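Local coordinates for ADP-ribosylating toxin CARDS (PDB 4TLV), which transfers ADP-ribose from NAD(+) to multiple target proteins as a bacterial toxin and causes vacuolation of mammalian cells, at residues G64-E69 with D219-T224; H164-V169 with V269-D274; D443-W448 with M466-G471; L541-I546 with K581-D586. One frame throughout, in Å; residues are numbered along the deposited sequence.

Interaction 1 of 4, residues G64-E69 with D219-T224; sequences GSWLRE and DVSEGT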
loop_
_atom_site.group_PDB
_atom_site.type_symbol
_atom_site.label_atom_id
_atom_site.label_comp_id
_atom_site.label_asym_id
_atom_site.label_seq_id
_atom_site.Cartn_x
_atom_site.Cartn_y
_atom_site.Cartn_z
ATOM N N GLY A 64 -10.240 -13.596 2.926
ATOM C CA GLY A 64 -11.276 -13.541 1.907
ATOM C C GLY A 64 -10.999 -14.339 0.634
ATOM O O GLY A 64 -11.629 -14.083 -0.400
ATOM N N SER A 65 -10.049 -15.281 0.678
ATOM C CA SER A 65 -9.761 -16.128 -0.487
ATOM C C SER A 65 -11.025 -16.841 -0.960
ATOM O O SER A 65 -11.825 -17.287 -0.138
ATOM C CB SER A 65 -8.738 -17.205 -0.134
ATOM O OG SER A 65 -7.469 -16.640 0.120
ATOM N N TRP A 66 -11.174 -16.984 -2.272
ATOM C CA TRP A 66 -12.400 -17.524 -2.839
ATOM C C TRP A 66 -12.416 -19.052 -2.785
ATOM O O TRP A 66 -11.372 -19.694 -2.815
ATOM C CB TRP A 66 -12.566 -17.060 -4.284
ATOM C CG TRP A 66 -12.709 -15.570 -4.460
ATOM C CD1 TRP A 66 -12.680 -14.596 -3.486
ATOM C CD2 TRP A 66 -12.910 -14.896 -5.699
ATOM N NE1 TRP A 66 -12.861 -13.358 -4.066
ATOM C CE2 TRP A 66 -12.997 -13.517 -5.416
ATOM C CE3 TRP A 66 -13.018 -15.329 -7.029
ATOM C CZ2 TRP A 66 -13.188 -12.564 -6.423
ATOM C CZ3 TRP A 66 -13.209 -14.383 -8.022
ATOM C CH2 TRP A 66 -13.291 -13.015 -7.708
ATOM N N LEU A 67 -13.607 -19.635 -2.704
ATOM C CA LEU A 67 -13.715 -21.082 -2.514
ATOM C C LEU A 67 -13.901 -21.808 -3.829
ATOM O O LEU A 67 -14.403 -21.238 -4.783
ATOM C CB LEU A 67 -14.907 -21.429 -1.612
ATOM C CG LEU A 67 -15.009 -20.753 -0.249
ATOM C CD1 LEU A 67 -16.124 -21.411 0.548
ATOM C CD2 LEU A 67 -13.706 -20.848 0.505
ATOM N N ARG A 68 -13.527 -23.083 -3.859
ATOM C CA ARG A 68 -13.926 -23.972 -4.948
ATOM C C ARG A 68 -15.433 -24.215 -4.875
ATOM O O ARG A 68 -16.053 -23.984 -3.838
ATOM C CB ARG A 68 -13.196 -25.311 -4.845
ATOM C CG ARG A 68 -11.695 -25.219 -5.017
ATOM C CD ARG A 68 -11.047 -26.593 -4.869
ATOM N NE ARG A 68 -9.611 -26.548 -5.140
ATOM C CZ ARG A 68 -9.074 -26.586 -6.359
ATOM N NH1 ARG A 68 -9.858 -26.670 -7.427
ATOM N NH2 ARG A 68 -7.752 -26.538 -6.510
ATOM N N GLU A 69 -16.003 -24.697 -5.975
ATOM C CA GLU A 69 -17.435 -24.987 -6.078
ATOM C C GLU A 69 -17.848 -26.286 -5.388
ATOM O O GLU A 69 -18.116 -27.284 -6.054
ATOM C CB GLU A 69 -17.847 -25.050 -7.557
ATOM C CG GLU A 69 -17.602 -23.765 -8.312
ATOM C CD GLU A 69 -18.149 -23.787 -9.732
ATOM O OE1 GLU A 69 -17.890 -24.758 -10.481
ATOM O OE2 GLU A 69 -18.837 -22.813 -10.101
ATOM N N ASP A 219 -1.739 -18.133 -3.076
ATOM C CA ASP A 219 -2.646 -17.466 -4.015
ATOM C C ASP A 219 -3.956 -17.180 -3.273
ATOM O O ASP A 219 -4.683 -18.112 -2.914
ATOM C CB ASP A 219 -2.903 -18.389 -5.212
ATOM C CG ASP A 219 -3.810 -17.781 -6.245
ATOM O OD1 ASP A 219 -4.529 -16.807 -5.931
ATOM O OD2 ASP A 219 -3.794 -18.278 -7.395
ATOM N N VAL A 220 -4.265 -15.902 -3.043
ATOM C CA VAL A 220 -5.473 -15.566 -2.284
ATOM C C VAL A 220 -6.562 -14.890 -3.124
ATOM O O VAL A 220 -7.346 -14.088 -2.610
ATOM C CB VAL A 220 -5.153 -14.760 -0.993
ATOM C CG1 VAL A 220 -4.397 -15.642 -0.001
ATOM C CG2 VAL A 220 -4.359 -13.467 -1.326
ATOM N N SER A 221 -6.580 -15.238 -4.413
ATOM C CA SER A 221 -7.621 -14.870 -5.377
ATOM C C SER A 221 -7.361 -13.546 -6.076
ATOM O O SER A 221 -6.666 -12.677 -5.552
ATOM C CB SER A 221 -9.024 -14.861 -4.757
ATOM O OG SER A 221 -9.282 -16.062 -4.050
ATOM N N GLU A 222 -7.912 -13.433 -7.279
ATOM C CA GLU A 222 -7.798 -12.234 -8.093
ATOM C C GLU A 222 -6.354 -11.793 -8.301
ATOM O O GLU A 222 -6.056 -10.602 -8.361
ATOM C CB GLU A 222 -8.642 -11.110 -7.510
ATOM C CG GLU A 222 -10.118 -11.383 -7.705
ATOM C CD GLU A 222 -10.983 -10.307 -7.103
ATOM O OE1 GLU A 222 -10.862 -10.061 -5.881
ATOM O OE2 GLU A 222 -11.770 -9.719 -7.866
ATOM N N GLY A 223 -5.474 -12.775 -8.434
ATOM C CA GLY A 223 -4.084 -12.503 -8.772
ATOM C C GLY A 223 -3.222 -12.133 -7.579
ATOM O O GLY A 223 -2.021 -11.879 -7.728
ATOM N N THR A 224 -3.828 -12.101 -6.402
ATOM C CA THR A 224 -3.168 -11.578 -5.206
ATOM C C THR A 224 -2.259 -12.619 -4.559
ATOM O O THR A 224 -2.657 -13.764 -4.398
ATOM C CB THR A 224 -4.227 -11.088 -4.185
ATOM O OG1 THR A 224 -5.054 -10.117 -4.825
ATOM C CG2 THR A 224 -3.583 -10.463 -2.955
#
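Ser221 CB sits over one face of the Trp66 indole, 3.8 Å from the centroid of the five-membered ring and close to its normal, a CH-pi contact. At the six-membered end the Glu222 carboxylate comes in obliquely: its CD is 3.2 Å from Trp66 CZ2, and the two planes are 39° apart. The Trp66 side chain also touches Val170 and Glu271. Within this pertussis-toxin-like mono-ADP-ribosyltransferase fold, the contact joins the loop leading into edge strand 67-68 to the type I' turn Ser221-Thr224 and the residue before it, part of a region inferred to form the NAD(+)-binding pocket.

One polar bond ties the segments: Trp66 N gives its hydrogen to Ser221 OG at 2.8 Å, nearly straight at 171°. The hydroxyl lies opposite the carbonyl carbon of Ser221 (chi1 -50°), which turns it to the Trp66 backbone; Glu252 OE2 is its second partner. Ser65 OG, hydrogen-bonded to Phe62 O, rests 3.2 Å from Val220 CB.

Further bonds hold the turn in shape. Glu222 is held at both ends, its N by Glu271 OE1 and its OE1 by Thr433 OG1. Asp219 forms an Asx turn, its OD1 taking the hydrogen of Ser221 N at 3.0 Å almost in line with the C-O bond; Ser268 OG also bonds this OD1. The turn closes through Thr224 N and Ser221 O, 3.0 Å apart.

Interaction 2 of 4, residues H164-V169 with V269-D274; sequences HPAGRV and VKELED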
loop_
_atom_site.group_PDB
_atom_site.type_symbol
_atom_site.label_atom_id
_atom_site.label_comp_id
_atom_site.label_asym_id
_atom_site.label_seq_id
_atom_site.Cartn_x
_atom_site.Cartn_y
_atom_site.Cartn_z
ATOM N N HIS A 164 -19.726 -17.745 -10.600
ATOM C CA HIS A 164 -18.431 -18.076 -10.002
ATOM C C HIS A 164 -17.306 -17.839 -11.009
ATOM O O HIS A 164 -17.114 -18.637 -11.915
ATOM C CB HIS A 164 -18.429 -19.541 -9.578
ATOM C CG HIS A 164 -19.546 -19.897 -8.650
ATOM N ND1 HIS A 164 -20.034 -21.181 -8.533
ATOM C CD2 HIS A 164 -20.278 -19.137 -7.802
ATOM C CE1 HIS A 164 -21.011 -21.200 -7.644
ATOM N NE2 HIS A 164 -21.183 -19.973 -7.187
ATOM N N PRO A 165 -16.567 -16.727 -10.871
ATOM C CA PRO A 165 -15.561 -16.424 -11.896
ATOM C C PRO A 165 -14.485 -17.519 -11.960
ATOM O O PRO A 165 -13.893 -17.870 -10.936
ATOM C CB PRO A 165 -14.976 -15.073 -11.433
ATOM C CG PRO A 165 -16.062 -14.485 -10.509
ATOM C CD PRO A 165 -16.623 -15.698 -9.816
ATOM N N ALA A 166 -14.247 -18.046 -13.159
ATOM C CA ALA A 166 -13.320 -19.160 -13.353
ATOM C C ALA A 166 -13.583 -20.318 -12.398
ATOM O O ALA A 166 -12.659 -21.021 -11.995
ATOM C CB ALA A 166 -11.864 -18.673 -13.235
ATOM N N GLY A 167 -14.839 -20.504 -12.003
ATOM C CA GLY A 167 -15.196 -21.627 -11.151
ATOM C C GLY A 167 -14.905 -21.449 -9.669
ATOM O O GLY A 167 -14.934 -22.423 -8.908
ATOM N N ARG A 168 -14.606 -20.219 -9.252
ATOM C CA ARG A 168 -14.367 -19.927 -7.836
ATOM C C ARG A 168 -15.490 -19.058 -7.283
ATOM O O ARG A 168 -16.066 -18.253 -8.006
ATOM C CB ARG A 168 -13.013 -19.238 -7.632
ATOM C CG ARG A 168 -11.824 -20.194 -7.746
ATOM C CD ARG A 168 -11.501 -20.802 -6.414
ATOM N NE ARG A 168 -10.375 -21.725 -6.481
ATOM C CZ ARG A 168 -9.802 -22.285 -5.424
ATOM N NH1 ARG A 168 -10.224 -21.996 -4.194
ATOM N NH2 ARG A 168 -8.790 -23.126 -5.601
ATOM N N VAL A 169 -15.792 -19.218 -5.999
ATOM C CA VAL A 169 -16.923 -18.526 -5.390
ATOM C C VAL A 169 -16.470 -17.259 -4.676
ATOM O O VAL A 169 -15.645 -17.326 -3.773
ATOM C CB VAL A 169 -17.611 -19.419 -4.357
ATOM C CG1 VAL A 169 -18.773 -18.677 -3.720
ATOM C CG2 VAL A 169 -18.071 -20.722 -5.013
ATOM N N VAL A 269 -5.368 -14.682 -11.180
ATOM C CA VAL A 269 -5.538 -13.469 -11.958
ATOM C C VAL A 269 -6.540 -13.728 -13.107
ATOM O O VAL A 269 -7.175 -12.800 -13.611
ATOM C CB VAL A 269 -4.164 -12.923 -12.478
ATOM C CG1 VAL A 269 -3.686 -13.720 -13.669
ATOM C CG2 VAL A 269 -4.234 -11.436 -12.836
ATOM N N LYS A 270 -6.727 -14.990 -13.482
ATOM C CA LYS A 270 -7.692 -15.316 -14.539
ATOM C C LYS A 270 -9.149 -15.086 -14.111
ATOM O O LYS A 270 -10.047 -15.115 -14.934
ATOM C CB LYS A 270 -7.528 -16.754 -15.000
ATOM C CG LYS A 270 -7.950 -17.788 -13.997
ATOM C CD LYS A 270 -7.853 -19.181 -14.605
ATOM C CE LYS A 270 -8.093 -20.244 -13.553
ATOM N NZ LYS A 270 -7.962 -21.602 -14.183
ATOM N N GLU A 271 -9.372 -14.878 -12.816
ATOM C CA GLU A 271 -10.701 -14.563 -12.305
ATOM C C GLU A 271 -11.176 -13.153 -12.660
ATOM O O GLU A 271 -12.367 -12.853 -12.505
ATOM C CB GLU A 271 -10.732 -14.723 -10.767
ATOM C CG GLU A 271 -10.516 -16.152 -10.290
ATOM C CD GLU A 271 -10.122 -16.275 -8.822
ATOM O OE1 GLU A 271 -9.802 -15.254 -8.181
ATOM O OE2 GLU A 271 -10.127 -17.418 -8.301
ATOM N N LEU A 272 -10.266 -12.264 -13.070
ATOM C CA LEU A 272 -10.629 -10.842 -13.176
ATOM C C LEU A 272 -11.609 -10.588 -14.311
ATOM O O LEU A 272 -11.449 -11.138 -15.391
ATOM C CB LEU A 272 -9.388 -9.954 -13.372
ATOM C CG LEU A 272 -8.314 -10.072 -12.277
ATOM C CD1 LEU A 272 -7.193 -9.087 -12.539
ATOM C CD2 LEU A 272 -8.920 -9.841 -10.904
ATOM N N GLU A 273 -12.605 -9.744 -14.052
ATOM C CA GLU A 273 -13.584 -9.330 -15.054
ATOM C C GLU A 273 -13.753 -7.830 -14.950
ATOM O O GLU A 273 -13.560 -7.257 -13.882
ATOM C CB GLU A 273 -14.958 -9.974 -14.786
ATOM C CG GLU A 273 -14.957 -11.488 -14.773
ATOM C CD GLU A 273 -16.150 -12.089 -14.016
ATOM O OE1 GLU A 273 -16.875 -11.354 -13.280
ATOM O OE2 GLU A 273 -16.343 -13.312 -14.147
ATOM N N ASP A 274 -14.116 -7.200 -16.060
ATOM C CA ASP A 274 -14.413 -5.777 -16.076
ATOM C C ASP A 274 -15.792 -5.542 -15.477
ATOM O O ASP A 274 -16.781 -6.099 -15.954
ATOM C CB ASP A 274 -14.377 -5.252 -17.512
ATOM C CG ASP A 274 -12.965 -5.171 -18.076
ATOM O OD1 ASP A 274 -11.983 -5.268 -17.305
ATOM O OD2 ASP A 274 -12.852 -4.980 -19.299
HETATM O O HOH W 1 -15.266 -15.832 -15.343
#
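Lys270 opens the contact with its aliphatic chain: both CG and CE lie 4.1 Å from Ala166 CB, so the extended side chain runs alongside that methyl group. It is the first residue of the KELED motif, which takes part in trafficking to the host endoplasmic reticulum. Glu271 is buried. Its backbone O is 3.6 Å from Pro165 CB, and its carboxylate divides its work: OE1 bonds to Glu222 N, whereas OE2 meets carbon, 3.3 Å from Arg168 CG. A bend at chi2 (-89°) carries the guanidinium of Arg168 off towards Trp66 O, bound by NH1; NE therefore stays 4.7 Å from Glu271 OE2. Glu252 is a second carboxylate nearby, so the Arg168 charge is probably shared between the two. Glu273 comes last, its side chain crossing Pro165 at about a right angle with OE2 3.5 Å from Pro165 CB. The same oxygen bonds His163 NE2, just before 164-169, and a water, 3.0 Å away, which in turn accepts from Ala166 N at 3.3 Å. Between the two segments, then, the contact is packing plus one water bridge, with the direct His163 bond beside it; opposite charges may add a weak attraction.

Interaction 3 of 4, residues D443-W448 with M466-G471; sequences DVQLGW and MKTPDG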
loop_
_atom_site.group_PDB
_atom_site.type_symbol
_atom_site.label_atom_id
_atom_site.label_comp_id
_atom_site.label_asym_id
_atom_site.label_seq_id
_atom_site.Cartn_x
_atom_site.Cartn_y
_atom_site.Cartn_z
ATOM N N ASP A 443 3.592 8.374 -3.614
ATOM C CA ASP A 443 3.662 9.840 -3.594
ATOM C C ASP A 443 4.807 10.236 -2.671
ATOM O O ASP A 443 4.742 10.001 -1.462
ATOM C CB ASP A 443 2.334 10.427 -3.102
ATOM C CG ASP A 443 2.282 11.966 -3.190
ATOM O OD1 ASP A 443 3.332 12.613 -3.353
ATOM O OD2 ASP A 443 1.169 12.526 -3.085
ATOM N N VAL A 444 5.887 10.767 -3.241
ATOM C CA VAL A 444 7.064 11.098 -2.436
ATOM C C VAL A 444 7.179 12.605 -2.185
ATOM O O VAL A 444 7.910 13.036 -1.292
ATOM C CB VAL A 444 8.374 10.521 -3.034
ATOM C CG1 VAL A 444 8.383 8.984 -2.933
ATOM C CG2 VAL A 444 8.563 10.975 -4.496
ATOM N N GLN A 445 6.445 13.404 -2.961
ATOM C CA GLN A 445 6.328 14.817 -2.642
ATOM C C GLN A 445 7.706 15.479 -2.380
ATOM O O GLN A 445 7.873 16.211 -1.402
ATOM C CB GLN A 445 5.423 14.956 -1.421
ATOM C CG GLN A 445 4.789 16.315 -1.224
ATOM C CD GLN A 445 3.740 16.331 -0.114
ATOM O OE1 GLN A 445 3.754 15.491 0.791
ATOM N NE2 GLN A 445 2.829 17.301 -0.178
ATOM N N LEU A 446 8.682 15.221 -3.251
ATOM C CA LEU A 446 10.065 15.668 -3.000
ATOM C C LEU A 446 10.156 17.176 -2.905
ATOM O O LEU A 446 9.488 17.889 -3.640
ATOM C CB LEU A 446 11.032 15.186 -4.078
ATOM C CG LEU A 446 11.034 13.681 -4.370
ATOM C CD1 LEU A 446 12.082 13.377 -5.415
ATOM C CD2 LEU A 446 11.266 12.865 -3.079
ATOM N N GLY A 447 11.003 17.658 -2.005
ATOM C CA GLY A 447 11.221 19.088 -1.889
ATOM C C GLY A 447 12.495 19.348 -1.114
ATOM O O GLY A 447 13.251 18.431 -0.823
ATOM N N TRP A 448 12.741 20.608 -0.800
ATOM C CA TRP A 448 13.810 20.930 0.121
ATOM C C TRP A 448 13.386 22.071 1.021
ATOM O O TRP A 448 12.364 22.715 0.772
ATOM C CB TRP A 448 15.152 21.169 -0.587
ATOM C CG TRP A 448 15.224 22.300 -1.596
ATOM C CD1 TRP A 448 14.785 22.274 -2.895
ATOM C CD2 TRP A 448 15.831 23.591 -1.404
ATOM N NE1 TRP A 448 15.071 23.477 -3.518
ATOM C CE2 TRP A 448 15.711 24.299 -2.624
ATOM C CE3 TRP A 448 16.470 24.212 -0.317
ATOM C CZ2 TRP A 448 16.194 25.604 -2.787
ATOM C CZ3 TRP A 448 16.953 25.513 -0.481
ATOM C CH2 TRP A 448 16.810 26.193 -1.708
ATOM N N MET A 466 7.626 27.061 -2.486
ATOM C CA MET A 466 6.348 26.617 -1.955
ATOM C C MET A 466 6.510 25.139 -1.595
ATOM O O MET A 466 7.434 24.467 -2.066
ATOM C CB MET A 466 5.224 26.806 -2.982
ATOM C CG MET A 466 5.455 26.057 -4.286
ATOM S SD MET A 466 4.117 26.189 -5.510
ATOM C CE MET A 466 3.122 24.760 -5.091
ATOM N N LYS A 467 5.614 24.633 -0.765
ATOM C CA LYS A 467 5.678 23.237 -0.396
ATOM C C LYS A 467 5.181 22.406 -1.582
ATOM O O LYS A 467 4.223 22.784 -2.252
ATOM C CB LYS A 467 4.855 22.978 0.867
ATOM C CG LYS A 467 5.169 21.637 1.528
ATOM C CD LYS A 467 4.422 21.470 2.848
ATOM C CE LYS A 467 4.548 20.042 3.378
ATOM N NZ LYS A 467 3.921 19.881 4.725
ATOM N N THR A 468 5.865 21.307 -1.871
ATOM C CA THR A 468 5.461 20.429 -2.962
ATOM C C THR A 468 4.045 19.932 -2.695
ATOM O O THR A 468 3.747 19.459 -1.600
ATOM C CB THR A 468 6.415 19.243 -3.075
ATOM O OG1 THR A 468 7.742 19.726 -3.332
ATOM C CG2 THR A 468 5.989 18.316 -4.202
ATOM N N PRO A 469 3.149 20.062 -3.685
ATOM C CA PRO A 469 1.784 19.602 -3.413
ATOM C C PRO A 469 1.672 18.080 -3.420
ATOM O O PRO A 469 2.507 17.381 -4.003
ATOM C CB PRO A 469 0.985 20.170 -4.585
ATOM C CG PRO A 469 1.972 20.234 -5.701
ATOM C CD PRO A 469 3.280 20.638 -5.035
ATOM N N ASP A 470 0.625 17.576 -2.780
ATOM C CA ASP A 470 0.289 16.164 -2.874
ATOM C C ASP A 470 -0.031 15.828 -4.327
ATOM O O ASP A 470 -0.532 16.669 -5.074
ATOM C CB ASP A 470 -0.942 15.854 -2.024
ATOM C CG ASP A 470 -0.715 16.116 -0.551
ATOM O OD1 ASP A 470 0.162 15.448 0.038
ATOM O OD2 ASP A 470 -1.418 16.980 0.012
ATOM N N GLY A 471 0.251 14.590 -4.713
ATOM C CA GLY A 471 -0.211 14.059 -5.981
ATOM C C GLY A 471 0.571 14.522 -7.196
ATOM O O GLY A 471 0.029 14.551 -8.316
HETATM O O HOH W 2 3.609 14.941 -4.655
#
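Thr468 OG1 has two hydrogen-bond partners, Leu446 O at 2.6 Å and Thr456 OG1. Towards Leu446 the hydroxyl is the donor, and it approaches from 36° above the carbonyl plane. These loops belong to the beta-trefoil domain D3: residues 443-448 lead from strand 441-443 to strand 448-450, while the loop 466-471 leads into strand 473-476, and their touching parts run in nearly opposite directions.

The methyl branch of Thr468 packs as well, CG2 lying 3.8 Å from Gln445 CG. From there the Gln445 chain reaches across to the other backbone. With CG opposite the backbone N (chi1 -159°) and the rest extended, NE2 arrives 2.7 Å from Thr468 O and donates to it, the bond being appreciably bent and tilted out of both the amide and the carbonyl planes. Thr468 thus bonds through its hydroxyl and carbonyl and packs through its methyl.

At the other end Asp443 uses both carboxylate oxygens. OD2 accepts from Gly471 N at 2.8 Å, the donor standing 35° above the carboxylate plane. That backbone N-H may also offset some of the repulsion from Asp470, whose OD1 is 4.4 Å from Asp443 OD2. A water completes the join by giving one hydrogen to Asp443 OD1 at 2.7 Å and the other to Pro469 O at 2.8 Å.

Interaction 4 of 4, residues L541-I546 with K581-D586; sequences LNFRHI and KILVKD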
loop_
_atom_site.group_PDB
_atom_site.type_symbol
_atom_site.label_atom_id
_atom_site.label_comp_id
_atom_site.label_asym_id
_atom_site.label_seq_id
_atom_site.Cartn_x
_atom_site.Cartn_y
_atom_site.Cartn_z
ATOM N N LEU A 541 10.916 17.223 10.560
ATOM C CA LEU A 541 10.951 16.964 9.114
ATOM C C LEU A 541 11.518 15.596 8.735
ATOM O O LEU A 541 12.371 15.056 9.433
ATOM C CB LEU A 541 11.730 18.064 8.384
ATOM C CG LEU A 541 11.169 19.483 8.581
ATOM C CD1 LEU A 541 12.100 20.509 7.964
ATOM C CD2 LEU A 541 9.765 19.621 7.992
ATOM N N ASN A 542 11.059 15.068 7.599
ATOM C CA ASN A 542 11.499 13.770 7.082
ATOM C C ASN A 542 12.464 13.962 5.906
ATOM O O ASN A 542 12.042 14.327 4.801
ATOM C CB ASN A 542 10.272 12.956 6.644
ATOM C CG ASN A 542 10.572 11.481 6.473
ATOM O OD1 ASN A 542 11.308 10.886 7.266
ATOM N ND2 ASN A 542 9.996 10.877 5.433
ATOM N N PHE A 543 13.759 13.740 6.151
ATOM C CA PHE A 543 14.788 13.900 5.119
ATOM C C PHE A 543 15.392 12.558 4.714
ATOM O O PHE A 543 15.471 11.623 5.527
ATOM C CB PHE A 543 15.950 14.762 5.647
ATOM C CG PHE A 543 15.596 16.194 5.892
ATOM C CD1 PHE A 543 15.221 17.029 4.845
ATOM C CD2 PHE A 543 15.711 16.730 7.165
ATOM C CE1 PHE A 543 14.926 18.372 5.082
ATOM C CE2 PHE A 543 15.416 18.063 7.405
ATOM C CZ PHE A 543 15.024 18.881 6.365
ATOM N N ARG A 544 15.838 12.475 3.462
ATOM C CA ARG A 544 16.657 11.371 2.977
ATOM C C ARG A 544 17.705 11.908 2.006
ATOM O O ARG A 544 17.519 12.964 1.403
ATOM C CB ARG A 544 15.806 10.350 2.210
ATOM C CG ARG A 544 14.705 9.666 3.028
ATOM C CD ARG A 544 15.304 8.693 4.066
ATOM N NE ARG A 544 14.227 7.916 4.702
ATOM C CZ ARG A 544 13.432 8.377 5.664
ATOM N NH1 ARG A 544 13.584 9.612 6.147
ATOM N NH2 ARG A 544 12.483 7.593 6.164
ATOM N N HIS A 545 18.788 11.162 1.839
ATOM C CA HIS A 545 19.659 11.336 0.686
ATOM C C HIS A 545 19.089 10.517 -0.477
ATOM O O HIS A 545 18.439 9.494 -0.264
ATOM C CB HIS A 545 21.089 10.887 1.010
ATOM C CG HIS A 545 21.766 11.752 2.028
ATOM N ND1 HIS A 545 22.752 11.286 2.871
ATOM C CD2 HIS A 545 21.570 13.051 2.361
ATOM C CE1 HIS A 545 23.149 12.265 3.668
ATOM N NE2 HIS A 545 22.447 13.347 3.378
ATOM N N ILE A 546 19.322 10.977 -1.701
ATOM C CA ILE A 546 18.846 10.271 -2.890
ATOM C C ILE A 546 20.015 10.048 -3.841
ATOM O O ILE A 546 20.750 10.980 -4.146
ATOM C CB ILE A 546 17.694 11.045 -3.591
ATOM C CG1 ILE A 546 16.509 11.203 -2.628
ATOM C CG2 ILE A 546 17.265 10.327 -4.878
ATOM C CD1 ILE A 546 15.361 12.037 -3.169
ATOM N N LYS A 581 19.984 17.207 1.893
ATOM C CA LYS A 581 18.808 16.625 2.524
ATOM C C LYS A 581 17.573 16.936 1.683
ATOM O O LYS A 581 17.217 18.104 1.510
ATOM C CB LYS A 581 18.640 17.147 3.947
ATOM C CG LYS A 581 19.787 16.761 4.872
ATOM C CD LYS A 581 19.559 17.309 6.273
ATOM C CE LYS A 581 19.739 18.814 6.300
ATOM N NZ LYS A 581 18.482 19.482 6.712
ATOM N N ILE A 582 16.940 15.890 1.157
ATOM C CA ILE A 582 15.727 16.047 0.368
ATOM C C ILE A 582 14.512 15.707 1.239
ATOM O O ILE A 582 14.518 14.692 1.937
ATOM C CB ILE A 582 15.747 15.128 -0.887
ATOM C CG1 ILE A 582 17.093 15.210 -1.632
ATOM C CG2 ILE A 582 14.537 15.426 -1.817
ATOM C CD1 ILE A 582 17.481 16.656 -2.068
ATOM N N LEU A 583 13.478 16.548 1.216
ATOM C CA LEU A 583 12.238 16.228 1.923
ATOM C C LEU A 583 11.496 15.125 1.175
ATOM O O LEU A 583 11.344 15.204 -0.048
ATOM C CB LEU A 583 11.317 17.450 2.007
ATOM C CG LEU A 583 11.735 18.611 2.906
ATOM C CD1 LEU A 583 10.865 19.829 2.615
ATOM C CD2 LEU A 583 11.589 18.190 4.354
ATOM N N VAL A 584 11.009 14.129 1.915
ATOM C CA VAL A 584 10.202 13.042 1.355
ATOM C C VAL A 584 8.972 12.818 2.243
ATOM O O VAL A 584 9.068 12.869 3.473
ATOM C CB VAL A 584 10.997 11.714 1.282
ATOM C CG1 VAL A 584 10.311 10.728 0.313
ATOM C CG2 VAL A 584 12.444 11.958 0.830
ATOM N N LYS A 585 7.824 12.561 1.624
ATOM C CA LYS A 585 6.578 12.411 2.365
ATOM C C LYS A 585 6.721 11.374 3.495
ATOM O O LYS A 585 7.188 10.261 3.273
ATOM C CB LYS A 585 5.448 12.023 1.400
ATOM C CG LYS A 585 4.060 11.808 2.049
ATOM C CD LYS A 585 2.964 11.746 0.960
ATOM C CE LYS A 585 1.638 11.199 1.491
ATOM N NZ LYS A 585 1.149 12.006 2.639
ATOM N N ASP A 586 6.322 11.740 4.699
ATOM C CA ASP A 586 6.398 10.810 5.826
ATOM C C ASP A 586 5.682 9.519 5.491
ATOM O O ASP A 586 4.542 9.561 5.042
ATOM C CB ASP A 586 5.721 11.395 7.061
ATOM C CG ASP A 586 6.689 12.101 7.970
ATOM O OD1 ASP A 586 6.997 13.279 7.695
ATOM O OD2 ASP A 586 7.133 11.476 8.960
#
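Lys581 lays its side chain across the Phe543 ring. Its CB begins 3.5 Å from Phe543 CD1, close to CG as well; further out, Lys581 CD is over the same face, 4.0 Å from Phe543 CD2. Bends at chi3 (-71°) and chi4 bring the amine back over the ring, where NZ ends 3.4 Å from Phe543 CE2 and near CZ. Measured to the ring centroid, NZ is 26° off the normal and displaced towards the rim, a cation-pi contact supplemented by the CH-pi contact of CD. Leu583 lies alongside Phe543, pointing the same way, and brings CD2 obliquely to 3.4 Å from Phe543 CE1.

Both rows of side chains rise from antiparallel strands 543-548 and 578-583 of the D3 beta-trefoil. Phe543 and Leu583 form a non-hydrogen-bonded pair. Arg544 and Ile582 form the adjoining hydrogen-bonded pair, and their side chains occupy the other face, where Ile546 CD1 crosses to 3.7 Å from Ile582 CG2.

Past the regular pairing, Asn542 binds Val584 twice: its O accepts from Val584 N, and its ND2 donates to Val584 O at 2.9 Å, from well above that carbonyl plane. The amide is steadied by Arg544, whose NH1 splits between Asn542 OD1, 2.8 Å away, and Phe543 O. The guanidinium gains a salt bridge from NH2 to Asp589 OD2.

The four contacts form two clusters on opposite sides of the chain's centre. Interactions 1 and 2 have centres 9 Å apart and interlock in sequence; strands 67-68 and 168-181 pair through Leu67 O and Val169 N (2.7 Å), and Glu69 OE2 reaches His164 ND1 (2.6 Å). Interaction 1 includes part of the inferred NAD(+)-binding region, and interaction 2 brings the trafficking motif beside it, where Glu222 N bonds Glu271 OE1. Interactions 3 and 4, centres 10 Å apart, share the D3 domain: Gly447 O is 2.8 Å from Leu583 N and Val444 O 3.0 Å from Lys585 N. The clusters do not touch, the nearest atoms of interactions 1 and 3 being about 20 Å apart.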